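Local coordinates for putative translational inhibitor protein (Yersinia pestis, PDB 5V4D) that is of unknown function but belongs to the Rid (YjgF-like) family and probably deaminates reactive enamine or imine intermediates, at residues Q34-P39 with R54-N59; K73-T78 with E123-V128; I79-I84 with A118-E123. All coordinates share one frame; numbering follows the deposited sequence.

How the contacts relate
All three contacts are largely buried, but only contacts 2 and 3 join the same elements. They are two lengths of one antiparallel pairing, strand 74-81 against strand 120-127; they share Glu123, and contact 3 is nested inside the chain loop that contact 2 closes. Contact 1 instead fixes a loop to helix 49-66 and relies on one asparagine amide bound to loop carbonyls and steadied by Gln55, where the strand pair relies on backbone bonds and aliphatic rows. It reaches contact 3 through Gln34 N and Ile122 O, 2.9 Å apart and probably hydrogen-bonded, but does not touch contact 2. Contacts 2 and 3 both also meet neighbouring subunits of the trimer.

Contact 1 (Q34-P39 with R54-N59); sequences QIPINP and RQVLKN
Pro36 and Val56 bring the two backbones to within 4.8 Å between CA atoms, where the irregular chain 34-39 passes residues 54-59 of helix 49-66. Pro36 is the centre of an inverse gamma turn, and the weak bond from Ile37 N to Ile35 O closes it. That bend brings the carbonyls of Ile35 and Ile37 to the same amide, Asn59 ND2. The bond to Ile37 O is the stronger, 2.9 Å and 164° at the hydrogen, with the donor in the carbonyl plane on a lone pair; the one to Ile35 O, 3.1 Å from ND2, is weak. The other end of the Asn59 amide is held too: Gln55 NE2, one helical turn earlier, donates to Asn59 OD1 from above its carbonyl plane. With chi1 at -174° Gln55 CG lies 3.4 Å from Ile37 O; the bend at chi2 (70°) then turns the amide towards Asn59. Gln34 crosses Asn59 at about a right angle, its OE1 3.2 Å from Asn59 CB. Alongside the amides, Val56 CG2 sits against the ring of Pro36, 3.7 Å from CG, while CG1 faces Gln34. The loop packs against both helix 49-66 and strand 120-127, which also meet directly through Val56 and Ile122: Gln34 pairs by backbone with Ile122, and Ile35 packs on Glu121.

Contact 2 (K73-T78 with E123-V128); sequences KIVKTT and EVIAGV
Ile74 lies over the apolar centre of this antiparallel strand pair, its CG1 4.0 Å from Ala126 CB and its CG2 near Val124 CB. Both strands belong to the mixed sheet of the YjgF-like fold. On the same face Thr77 turns its methyl to Val124, CG2 to CG1 3.7 Å, and its OG1 is hydrogen-bonded to Tyr94 of helix 87-98; Leu64 and Ile60 of helix 49-66 cover Ile74 and Val124. A beta bulge interrupts the register: Ile74 pairs with Ala126, but Lys76 already pairs with Ile125, so Val75 is the extra residue. The ladder picks up again past the bulge, Val75 N donating to Ile125 O and Ile125 N to Lys76 O, but Lys76 N is buried there without a partner. Gly127 N closes one end on Lys73 O, and Thr78 and Glu123 exchange two bonds at the other.

The opposite face grows polar towards Glu123. Ile125 CG1, in one of its two conformers, rests 3.9 Å from Lys76 CB. Beyond CB the lysine bends away; its NZ donates to Thr77 O and, across the subunit interface, forms a salt bridge with Glu123 of the second subunit. Glu123 in turn meets Lys76 and Ser107 of the third subunit through OE1, so the exchange crosses both interfaces that this subunit makes. Its other oxygen is bridged within the chain: one water stands 3.0 Å from Thr78 OG1 and donates to Glu123 OE2, also at 3.0 Å.

Contact 3 (I79-I84 with A118-E123); sequences IFITNI and ALVEIE
Val120 CG2 is the bump on one face of this strand pair. It sits between two side chains of the facing strand, 4.1 Å from Ile79 CG2 and, in one of the two conformers of Ile81, 3.5 Å from Ile81 CG2. In Val120 a chi1 of 56° puts CG1 between the backbone N and the carbonyl carbon and leaves CG2 anti to N, facing the partner strand. Next along, Ile79 and Ile122 lie side by side pointing the same way, CG1 to CG1 4.1 Å. This aliphatic row fills the layer beneath the helices: Ile122 meets Val56 and Ile60 of helix 49-66, and Ile79 meets Val90 and Tyr94 of helix 87-98.

The other face belongs to Phe80. Its ring reaches back along the pair, with CD2 3.7 Å from Glu121 O and Glu123 OE1 at the ring edge, close to its plane. Val109 of the third subunit packs on the Phe80 side chain, while Thr108 of that subunit touches Glu121. In the backbone, Phe80 and Glu121 form a hydrogen-bonded pair with two bonds, one from Phe80 N to Glu121 O and one from Glu121 N to Phe80 O.

Where the strands end, the loop residues still fit together. Thr82 CG2 lies 3.4 Å from Ala118 O, and its OG1 approaches Leu119 CD2. Thr82 N donates to Leu119 O, and a water that donates to the same oxygen also hydrogen-bonds to Thr82 OG1. An antiparallel pair with a helix-covered aliphatic face and a face turned to a neighbouring subunit is characteristic of the trimeric YjgF-like fold.

Contact 1 (Q34-P39 with R54-N59)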
ATOM      1  N   GLN A  34       1.046  10.440  -6.176  1.00 13.31           N
ATOM      2  CA  GLN A  34       1.308  11.521  -7.112  1.00 12.83           C
ATOM      3  C   GLN A  34       1.758  10.945  -8.435  1.00 14.80           C
ATOM      4  O   GLN A  34       2.656  10.086  -8.470  1.00 14.75           O
ATOM      5  CB  GLN A  34       2.385  12.477  -6.603  1.00 15.56           C
ATOM      6  CG  GLN A  34       1.813  13.475  -5.588  1.00 16.36           C
ATOM      7  CD  GLN A  34       0.766  14.361  -6.235  1.00 16.71           C
ATOM      8  OE1 GLN A  34       0.838  14.689  -7.436  1.00 21.13           O
ATOM      9  NE2 GLN A  34      -0.244  14.704  -5.472  1.00 20.47           N
ATOM     10  N   ILE A  35       1.148  11.446  -9.511  1.00 14.50           N
ATOM     11  CA  ILE A  35       1.579  11.121 -10.867  1.00 14.39           C
ATOM     12  C   ILE A  35       2.221  12.362 -11.490  1.00 13.38           C
ATOM     13  O   ILE A  35       2.148  13.469 -10.931  1.00 16.01           O
ATOM     14  CB  ILE A  35       0.422  10.566 -11.728  1.00 18.45           C
ATOM     15  CG1 ILE A  35      -0.786  11.474 -11.694  1.00 15.46           C
ATOM     16  CG2 ILE A  35       0.046   9.138 -11.313  1.00 19.14           C
ATOM     17  CD1 ILE A  35      -1.767  11.169 -12.911  1.00 19.02           C
ATOM     18  N   PRO A  36       2.893  12.218 -12.639  1.00 12.99           N
ATOM     19  CA  PRO A  36       3.744  13.288 -13.182  1.00 13.96           C
ATOM     20  C   PRO A  36       2.949  14.321 -13.975  1.00 14.39           C
ATOM     21  O   PRO A  36       3.292  14.646 -15.119  1.00 15.42           O
ATOM     22  CB  PRO A  36       4.718  12.544 -14.104  1.00 13.92           C
ATOM     23  CG  PRO A  36       4.477  11.118 -13.906  1.00 20.14           C
ATOM     24  CD  PRO A  36       3.164  10.919 -13.292  1.00 15.59           C
ATOM     25  N   ILE A  37       1.917  14.888 -13.330  1.00 13.04           N
ATOM     26  CA  ILE A  37       1.138  15.984 -13.890  1.00 14.16           C
ATOM     27  C   ILE A  37       1.820  17.294 -13.524  1.00 13.68           C
ATOM     28  O   ILE A  37       2.203  17.499 -12.363  1.00 15.82           O
ATOM     29  CB  ILE A  37      -0.309  15.967 -13.365  1.00 15.15           C
ATOM     30  CG1 ILE A  37      -1.060  14.743 -13.862  1.00 19.77           C
ATOM     31  CG2 ILE A  37      -1.048  17.299 -13.767  1.00 16.87           C
ATOM     32  CD1 ILE A  37      -1.214  14.733 -15.327  1.00 24.00           C
ATOM     33  N   ASN A  38       1.987  18.173 -14.512  1.00 15.23           N
ATOM     34  CA  ASN A  38       2.422  19.556 -14.227  1.00 14.81           C
ATOM     35  C   ASN A  38       1.246  20.305 -13.611  1.00 16.73           C
ATOM     36  O   ASN A  38       0.239  20.523 -14.303  1.00 17.98           O
ATOM     37  CB  ASN A  38       2.897  20.206 -15.540  1.00 15.10           C
ATOM     38  CG  ASN A  38       3.228  21.697 -15.402  1.00 16.78           C
ATOM     39  OD1 ASN A  38       2.990  22.300 -14.349  1.00 17.56           O
ATOM     40  ND2 ASN A  38       3.778  22.292 -16.471  1.00 16.52           N
ATOM     41  N   PRO A  39       1.308  20.719 -12.351  1.00 15.88           N
ATOM     42  CA  PRO A  39       0.116  21.329 -11.738  1.00 17.06           C
ATOM     43  C   PRO A  39      -0.323  22.620 -12.397  1.00 19.13           C
ATOM     44  O   PRO A  39      -1.498  22.989 -12.274  1.00 21.85           O
ATOM     45  CB  PRO A  39       0.547  21.549 -10.283  1.00 20.11           C
ATOM     46  CG  PRO A  39       2.040  21.667 -10.332  1.00 23.50           C
ATOM     47  CD  PRO A  39       2.475  20.716 -11.441  1.00 17.71           C
ATOM     48  N   ARG A  54      11.018  13.471 -11.570  1.00 14.82           N
ATOM     49  CA  ARG A  54      11.223  14.811 -11.035  1.00 14.57           C
ATOM     50  C   ARG A  54       9.893  15.496 -10.765  1.00 16.08           C
ATOM     51  O   ARG A  54       9.707  16.092  -9.690  1.00 16.32           O
ATOM     52  CB  ARG A  54      12.055  15.654 -11.998  1.00 16.97           C
ATOM     53  CG  ARG A  54      13.464  15.186 -12.139  1.00 18.27           C
ATOM     54  CD  ARG A  54      14.255  16.159 -13.003  1.00 20.46           C
ATOM     55  NE  ARG A  54      15.577  15.595 -13.252  1.00 26.21           N
ATOM     56  CZ  ARG A  54      16.569  15.537 -12.355  1.00 33.14           C
ATOM     57  NH1 ARG A  54      16.423  16.020 -11.133  1.00 32.97           N
ATOM     58  NH2 ARG A  54      17.720  14.968 -12.679  1.00 37.39           N
ATOM     59  N   GLN A  55       8.945  15.372 -11.708  1.00 16.39           N
ATOM     60  CA  GLN A  55       7.637  16.014 -11.529  1.00 14.66           C
ATOM     61  C   GLN A  55       6.912  15.431 -10.315  1.00 15.09           C
ATOM     62  O   GLN A  55       6.329  16.177  -9.522  1.00 14.93           O
ATOM     63  CB  GLN A  55       6.797  15.882 -12.808  1.00 14.57           C
ATOM     64  CG  GLN A  55       5.517  16.651 -12.676  1.00 15.20           C
ATOM     65  CD  GLN A  55       5.777  18.143 -12.690  1.00 15.68           C
ATOM     66  OE1 GLN A  55       6.401  18.642 -13.627  1.00 17.00           O
ATOM     67  NE2 GLN A  55       5.418  18.834 -11.621  1.00 17.75           N
ATOM     68  N   VAL A  56       6.960  14.095 -10.148  1.00 14.72           N
ATOM     69  CA  VAL A  56       6.253  13.460  -9.047  1.00 13.40           C
ATOM     70  C   VAL A  56       6.813  13.938  -7.721  1.00 14.14           C
ATOM     71  O   VAL A  56       6.064  14.238  -6.785  1.00 14.52           O
ATOM     72  CB  VAL A  56       6.356  11.939  -9.185  1.00 14.84           C
ATOM     73  CG1 VAL A  56       6.025  11.218  -7.865  1.00 15.29           C
ATOM     74  CG2 VAL A  56       5.471  11.471 -10.347  1.00 15.01           C
ATOM     75  N   LEU A  57       8.140  14.009  -7.620  1.00 15.55           N
ATOM     76  CA  LEU A  57       8.749  14.409  -6.349  1.00 14.07           C
ATOM     77  C   LEU A  57       8.450  15.868  -6.044  1.00 14.94           C
ATOM     78  O   LEU A  57       8.275  16.233  -4.879  1.00 16.28           O
ATOM     79  CB  LEU A  57      10.262  14.135  -6.387  1.00 14.13           C
ATOM     80  CG  LEU A  57      10.514  12.642  -6.496  1.00 14.04           C
ATOM     81  CD1 LEU A  57      12.004  12.463  -6.794  1.00 17.57           C
ATOM     82  CD2 LEU A  57      10.109  11.909  -5.238  1.00 18.57           C
ATOM     83  N   LYS A  58       8.419  16.736  -7.069  1.00 14.16           N
ATOM     84  CA  LYS A  58       8.034  18.134  -6.830  1.00 14.44           C
ATOM     85  C   LYS A  58       6.585  18.240  -6.381  1.00 15.15           C
ATOM     86  O   LYS A  58       6.253  19.090  -5.530  1.00 16.82           O
ATOM     87  CB  LYS A  58       8.257  18.985  -8.097  1.00 17.33           C
ATOM     88  CG  LYS A  58       9.738  19.282  -8.418  1.00 22.92           C
ATOM     89  CD  LYS A  58      10.417  20.127  -7.332  1.00 26.64           C
ATOM     90  CE  LYS A  58       9.777  21.506  -7.163  1.00 41.19           C
ATOM     91  NZ  LYS A  58      10.479  22.395  -6.125  1.00 44.84           N
ATOM     92  N   ASN A  59       5.701  17.411  -6.953  1.00 14.30           N
ATOM     93  CA  ASN A  59       4.297  17.425  -6.543  1.00 13.73           C
ATOM     94  C   ASN A  59       4.151  16.976  -5.095  1.00 14.49           C
ATOM     95  O   ASN A  59       3.406  17.587  -4.318  1.00 15.44           O
ATOM     96  CB  ASN A  59       3.460  16.517  -7.470  1.00 14.05           C
ATOM     97  CG  ASN A  59       3.365  17.060  -8.884  1.00 15.29           C
ATOM     98  OD1 ASN A  59       3.707  18.208  -9.126  1.00 16.00           O
ATOM     99  ND2 ASN A  59       2.875  16.240  -9.816  1.00 16.96           N
TER

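Contact 2 (K73-T78 with E123-V128)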
ATOM      1  N   LYS A  73      10.350  14.171   7.155  1.00 16.76           N
ATOM      2  CA  LYS A  73       9.371  13.478   7.989  1.00 17.94           C
ATOM      3  C   LYS A  73       8.678  12.308   7.291  1.00 15.47           C
ATOM      4  O   LYS A  73       7.849  11.639   7.929  1.00 17.33           O
ATOM      5  CB  LYS A  73       8.281  14.448   8.463  1.00 19.18           C
ATOM      6  CG  LYS A  73       8.810  15.603   9.306  1.00 26.32           C
ATOM      7  CD  LYS A  73       9.636  15.088  10.438  1.00 32.85           C
ATOM      8  CE  LYS A  73      10.119  16.256  11.294  1.00 49.49           C
ATOM      9  NZ  LYS A  73       8.954  17.002  11.869  1.00 57.13           N
ATOM     10  N   ILE A  74       9.011  12.012   6.031  1.00 15.19           N
ATOM     11  CA  ILE A  74       8.379  10.891   5.339  1.00 15.70           C
ATOM     12  C   ILE A  74       8.868   9.599   5.961  1.00 16.18           C
ATOM     13  O   ILE A  74      10.069   9.405   6.167  1.00 17.53           O
ATOM     14  CB  ILE A  74       8.648  10.950   3.829  1.00 14.89           C
ATOM     15  CG1 ILE A  74       7.861  12.144   3.257  1.00 16.13           C
ATOM     16  CG2 ILE A  74       8.174   9.619   3.128  1.00 13.08           C
ATOM     17  CD1 ILE A  74       8.154  12.418   1.737  1.00 15.80           C
ATOM     18  N   VAL A  75       7.917   8.729   6.291  1.00 15.28           N
ATOM     19  CA  VAL A  75       8.174   7.491   6.992  1.00 16.43           C
ATOM     20  C   VAL A  75       8.250   6.312   6.032  1.00 15.21           C
ATOM     21  O   VAL A  75       9.084   5.422   6.197  1.00 16.17           O
ATOM     22  CB  VAL A  75       7.046   7.313   8.038  1.00 21.12           C
ATOM     23  CG1 VAL A  75       6.990   5.952   8.545  1.00 26.91           C
ATOM     24  CG2 VAL A  75       7.281   8.295   9.213  1.00 17.56           C
ATOM     25  N   LYS A  76       7.389   6.289   5.017  1.00 16.25           N
ATOM     26  CA  LYS A  76       7.213   5.124   4.158  1.00 14.54           C
ATOM     27  C   LYS A  76       6.663   5.600   2.821  1.00 17.31           C
ATOM     28  O   LYS A  76       5.821   6.503   2.798  1.00 16.13           O
ATOM     29  CB  LYS A  76       6.241   4.126   4.821  1.00 17.28           C
ATOM     30  CG  LYS A  76       5.689   2.986   3.908  1.00 16.52           C
ATOM     31  CD  LYS A  76       6.817   2.024   3.522  1.00 17.78           C
ATOM     32  CE  LYS A  76       6.282   0.684   2.871  1.00 17.52           C
ATOM     33  NZ  LYS A  76       5.423   1.036   1.701  1.00 17.92           N
ATOM     34  N   THR A  77       7.178   5.038   1.721  1.00 14.77           N
ATOM     35  CA  THR A  77       6.689   5.334   0.385  1.00 14.18           C
ATOM     36  C   THR A  77       6.437   4.021  -0.349  1.00 12.95           C
ATOM     37  O   THR A  77       6.985   2.973   0.023  1.00 14.23           O
ATOM     38  CB  THR A  77       7.673   6.177  -0.455  1.00 13.32           C
ATOM     39  OG1 THR A  77       8.809   5.360  -0.808  1.00 15.67           O
ATOM     40  CG2 THR A  77       8.177   7.380   0.313  1.00 13.89           C
ATOM     41  N   THR A  78       5.611   4.080  -1.391  1.00 13.82           N
ATOM     42  CA  THR A  78       5.488   2.988  -2.357  1.00 13.16           C
ATOM     43  C   THR A  78       5.700   3.570  -3.741  1.00 14.46           C
ATOM     44  O   THR A  78       5.110   4.604  -4.083  1.00 14.73           O
ATOM     45  CB  THR A  78       4.106   2.314  -2.278  1.00 16.88           C
ATOM     46  OG1 THR A  78       3.936   1.809  -0.955  1.00 18.39           O
ATOM     47  CG2 THR A  78       3.958   1.179  -3.275  1.00 19.23           C
ATOM     48  N   GLU A 123       3.505   7.156  -3.712  1.00 15.05           N
ATOM     49  CA  GLU A 123       2.638   7.406  -2.571  1.00 14.43           C
ATOM     50  C   GLU A 123       3.492   7.506  -1.319  1.00 15.88           C
ATOM     51  O   GLU A 123       4.422   6.711  -1.143  1.00 16.72           O
ATOM     52  CB  GLU A 123       1.658   6.234  -2.471  1.00 18.72           C
ATOM     53  CG  GLU A 123       0.774   6.190  -1.304  1.00 28.49           C
ATOM     54  CD  GLU A 123      -0.005   4.860  -1.361  1.00 28.15           C
ATOM     55  OE1 GLU A 123      -0.961   4.816  -2.109  1.00 25.57           O
ATOM     56  OE2 GLU A 123       0.416   3.855  -0.747  1.00 37.96           O
ATOM     57  N   VAL A 124       3.203   8.485  -0.450  1.00 12.79           N
ATOM     58  CA  VAL A 124       3.974   8.675   0.769  1.00 14.87           C
ATOM     59  C   VAL A 124       3.075   8.852   1.981  1.00 13.97           C
ATOM     60  O   VAL A 124       1.909   9.273   1.882  1.00 15.36           O
ATOM     61  CB  VAL A 124       4.939   9.888   0.682  1.00 16.15           C
ATOM     62  CG1 VAL A 124       5.657   9.926  -0.656  1.00 14.37           C
ATOM     63  CG2 VAL A 124       4.210  11.227   0.915  1.00 16.64           C
ATOM     64  N   ILE A 125       3.604   8.474   3.142  0.66 13.83           N
ATOM     65  CA  ILE A 125       3.049   8.909   4.416  0.66 16.79           C
ATOM     66  C   ILE A 125       4.151   9.617   5.176  0.66 16.74           C
ATOM     67  O   ILE A 125       5.336   9.285   5.058  0.66 15.61           O
ATOM     68  CB  ILE A 125       2.443   7.789   5.282  0.66 18.38           C
ATOM     69  CG1 ILE A 125       3.485   6.717   5.587  0.66 17.60           C
ATOM     70  CG2 ILE A 125       1.170   7.241   4.625  0.66 20.26           C
ATOM     71  CD1 ILE A 125       3.104   5.864   6.806  0.66 22.09           C
ATOM     72  N   ALA A 126       3.754  10.622   5.950  1.00 14.68           N
ATOM     73  CA  ALA A 126       4.716  11.440   6.666  1.00 14.80           C
ATOM     74  C   ALA A 126       4.231  11.698   8.079  1.00 22.40           C
ATOM     75  O   ALA A 126       3.038  11.728   8.347  1.00 20.89           O
ATOM     76  CB  ALA A 126       4.960  12.788   5.982  1.00 17.92           C
ATOM     77  N   GLY A 127       5.154  12.086   8.954  0.53 22.33           N
ATOM     78  CA  GLY A 127       4.746  12.776  10.169  0.53 20.49           C
ATOM     79  C   GLY A 127       4.347  14.216   9.892  0.53 23.23           C
ATOM     80  O   GLY A 127       4.894  14.878   9.012  0.53 18.17           O
ATOM     81  N   VAL A 128       3.370  14.707  10.652  0.53 27.10           N
ATOM     82  CA  VAL A 128       2.940  16.091  10.499  0.53 33.67           C
ATOM     83  C   VAL A 128       3.952  17.021  11.143  0.53 34.55           C
ATOM     84  O   VAL A 128       3.825  18.240  11.049  0.53 44.46           O
ATOM     85  CB  VAL A 128       1.546  16.337  11.100  0.53 33.81           C
ATOM     86  CG1 VAL A 128       0.484  15.577  10.313  0.53 28.44           C
ATOM     87  CG2 VAL A 128       1.537  15.966  12.564  0.53 28.96           C
TER
HETATM   88  O   HOH W   1       2.888   3.889   0.874  1.00 43.72           O

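Contact 3 (I79-I84 with A118-E123)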
ATOM      1  N   ILE A  79       6.562   2.935  -4.511  1.00 13.51           N
ATOM      2  CA  ILE A  79       6.780   3.303  -5.903  1.00 15.73           C
ATOM      3  C   ILE A  79       6.060   2.291  -6.788  1.00 13.44           C
ATOM      4  O   ILE A  79       6.406   1.100  -6.784  1.00 13.97           O
ATOM      5  CB  ILE A  79       8.282   3.339  -6.217  1.00 13.24           C
ATOM      6  CG1 ILE A  79       8.969   4.390  -5.342  1.00 16.09           C
ATOM      7  CG2 ILE A  79       8.523   3.644  -7.736  1.00 15.88           C
ATOM      8  CD1 ILE A  79      10.514   4.423  -5.546  1.00 16.80           C
ATOM      9  N   PHE A  80       5.130   2.794  -7.599  1.00 12.85           N
ATOM     10  CA  PHE A  80       4.437   2.005  -8.632  1.00 12.50           C
ATOM     11  C   PHE A  80       5.050   2.420  -9.956  1.00 12.65           C
ATOM     12  O   PHE A  80       5.014   3.604 -10.320  1.00 14.89           O
ATOM     13  CB  PHE A  80       2.928   2.274  -8.623  1.00 16.16           C
ATOM     14  CG  PHE A  80       2.243   2.016  -7.288  1.00 16.17           C
ATOM     15  CD1 PHE A  80       1.956   0.736  -6.851  1.00 16.98           C
ATOM     16  CD2 PHE A  80       1.822   3.075  -6.532  1.00 16.54           C
ATOM     17  CE1 PHE A  80       1.247   0.532  -5.638  1.00 16.32           C
ATOM     18  CE2 PHE A  80       1.131   2.846  -5.322  1.00 17.59           C
ATOM     19  CZ  PHE A  80       0.864   1.615  -4.906  1.00 16.07           C
ATOM     20  N   ILE A  81       5.690   1.478 -10.656  0.50 14.92           N
ATOM     21  CA  ILE A  81       6.291   1.808 -11.941  0.50 12.79           C
ATOM     22  C   ILE A  81       5.786   0.833 -12.988  0.50 13.27           C
ATOM     23  O   ILE A  81       5.514  -0.332 -12.699  0.50 14.32           O
ATOM     24  CB  ILE A  81       7.838   1.815 -11.913  0.50 16.94           C
ATOM     25  CG1 ILE A  81       8.417   0.597 -11.197  0.50 12.77           C
ATOM     26  CG2 ILE A  81       8.338   3.098 -11.294  0.50 15.10           C
ATOM     27  CD1 ILE A  81       9.914   0.470 -11.418  0.50 12.57           C
ATOM     28  N   THR A  82       5.677   1.317 -14.223  1.00 13.22           N
ATOM     29  CA  THR A  82       5.162   0.446 -15.279  1.00 14.31           C
ATOM     30  C   THR A  82       6.237  -0.462 -15.878  1.00 14.89           C
ATOM     31  O   THR A  82       5.894  -1.400 -16.606  1.00 15.97           O
ATOM     32  CB  THR A  82       4.494   1.246 -16.405  1.00 16.64           C
ATOM     33  OG1 THR A  82       5.427   2.157 -17.029  1.00 17.44           O
ATOM     34  CG2 THR A  82       3.250   1.998 -15.906  1.00 18.21           C
ATOM     35  N   ASN A  83       7.512  -0.230 -15.564  1.00 14.63           N
ATOM     36  CA  ASN A  83       8.600  -1.030 -16.130  1.00 13.49           C
ATOM     37  C   ASN A  83       9.661  -1.110 -15.044  1.00 14.23           C
ATOM     38  O   ASN A  83      10.271  -0.089 -14.696  1.00 16.13           O
ATOM     39  CB  ASN A  83       9.154  -0.383 -17.391  1.00 17.52           C
ATOM     40  CG  ASN A  83      10.274  -1.202 -18.034  1.00 22.56           C
ATOM     41  OD1 ASN A  83      10.812  -2.130 -17.465  1.00 18.43           O
ATOM     42  ND2 ASN A  83      10.621  -0.831 -19.261  1.00 31.08           N
ATOM     43  N   ILE A  84       9.836  -2.297 -14.487  1.00 13.80           N
ATOM     44  CA  ILE A  84      10.798  -2.517 -13.392  1.00 13.69           C
ATOM     45  C   ILE A  84      12.202  -2.115 -13.808  1.00 14.87           C
ATOM     46  O   ILE A  84      13.023  -1.755 -12.957  1.00 16.94           O
ATOM     47  CB  ILE A  84      10.721  -3.997 -12.919  1.00 15.81           C
ATOM     48  CG1 ILE A  84      11.317  -4.193 -11.534  1.00 16.09           C
ATOM     49  CG2 ILE A  84      11.444  -4.964 -13.844  1.00 16.07           C
ATOM     50  CD1 ILE A  84      10.481  -3.515 -10.430  1.00 17.60           C
ATOM     51  N   ALA A 118       0.824   7.398 -17.047  1.00 13.66           N
ATOM     52  CA  ALA A 118       2.084   7.716 -16.350  1.00 14.39           C
ATOM     53  C   ALA A 118       3.023   6.507 -16.280  1.00 16.18           C
ATOM     54  O   ALA A 118       2.597   5.342 -16.257  1.00 16.19           O
ATOM     55  CB  ALA A 118       1.801   8.185 -14.928  1.00 14.45           C
ATOM     56  N   LEU A 119       4.322   6.787 -16.194  1.00 14.16           N
ATOM     57  CA  LEU A 119       5.321   5.722 -16.010  1.00 12.64           C
ATOM     58  C   LEU A 119       5.585   5.390 -14.548  1.00 14.27           C
ATOM     59  O   LEU A 119       6.216   4.345 -14.234  1.00 15.08           O
ATOM     60  CB  LEU A 119       6.672   6.128 -16.625  1.00 14.26           C
ATOM     61  CG  LEU A 119       6.628   6.432 -18.133  1.00 15.84           C
ATOM     62  CD1 LEU A 119       7.995   7.005 -18.575  1.00 15.96           C
ATOM     63  CD2 LEU A 119       6.283   5.178 -18.948  1.00 18.14           C
ATOM     64  N   VAL A 120       5.228   6.303 -13.652  1.00 14.91           N
ATOM     65  CA  VAL A 120       5.571   6.147 -12.249  1.00 13.36           C
ATOM     66  C   VAL A 120       4.526   6.899 -11.443  1.00 13.86           C
ATOM     67  O   VAL A 120       4.046   7.957 -11.865  1.00 16.02           O
ATOM     68  CB  VAL A 120       7.018   6.633 -11.970  1.00 19.08           C
ATOM     69  CG1 VAL A 120       7.263   8.115 -12.406  1.00 17.86           C
ATOM     70  CG2 VAL A 120       7.402   6.423 -10.492  1.00 17.44           C
ATOM     71  N   GLU A 121       4.213   6.367 -10.251  1.00 14.58           N
ATOM     72  CA  GLU A 121       3.340   6.995  -9.261  1.00 13.06           C
ATOM     73  C   GLU A 121       3.950   6.745  -7.900  1.00 16.17           C
ATOM     74  O   GLU A 121       4.342   5.610  -7.618  1.00 17.74           O
ATOM     75  CB  GLU A 121       1.911   6.420  -9.327  1.00 14.59           C
ATOM     76  CG  GLU A 121       0.955   7.123  -8.359  1.00 16.93           C
ATOM     77  CD  GLU A 121      -0.452   6.554  -8.400  1.00 30.80           C
ATOM     78  OE1 GLU A 121      -1.160   6.523  -7.367  1.00 26.47           O
ATOM     79  OE2 GLU A 121      -0.826   6.018  -9.465  1.00 25.09           O
ATOM     80  N   ILE A 122       4.093   7.783  -7.071  1.00 12.87           N
ATOM     81  CA  ILE A 122       4.715   7.568  -5.761  1.00 14.45           C
ATOM     82  C   ILE A 122       3.753   8.038  -4.686  1.00 13.87           C
ATOM     83  O   ILE A 122       3.273   9.182  -4.719  1.00 15.41           O
ATOM     84  CB  ILE A 122       6.067   8.286  -5.640  1.00 12.22           C
ATOM     85  CG1 ILE A 122       7.013   7.692  -6.688  1.00 12.87           C
ATOM     86  CG2 ILE A 122       6.680   8.068  -4.235  1.00 16.51           C
ATOM     87  CD1 ILE A 122       8.410   8.352  -6.639  1.00 14.60           C
ATOM     88  N   GLU A 123       3.505   7.156  -3.712  1.00 15.05           N
ATOM     89  CA  GLU A 123       2.638   7.406  -2.571  1.00 14.43           C
ATOM     90  C   GLU A 123       3.492   7.506  -1.319  1.00 15.88           C
ATOM     91  O   GLU A 123       4.422   6.711  -1.143  1.00 16.72           O
ATOM     92  CB  GLU A 123       1.658   6.234  -2.471  1.00 18.72           C
ATOM     93  CG  GLU A 123       0.774   6.190  -1.304  1.00 28.49           C
ATOM     94  CD  GLU A 123      -0.005   4.860  -1.361  1.00 28.15           C
ATOM     95  OE1 GLU A 123      -0.961   4.816  -2.109  1.00 25.57           O
ATOM     96  OE2 GLU A 123       0.416   3.855  -0.747  1.00 37.96           O
TER
HETATM   97  O   HOH W   2       7.998   2.826 -15.868  1.00 16.48           O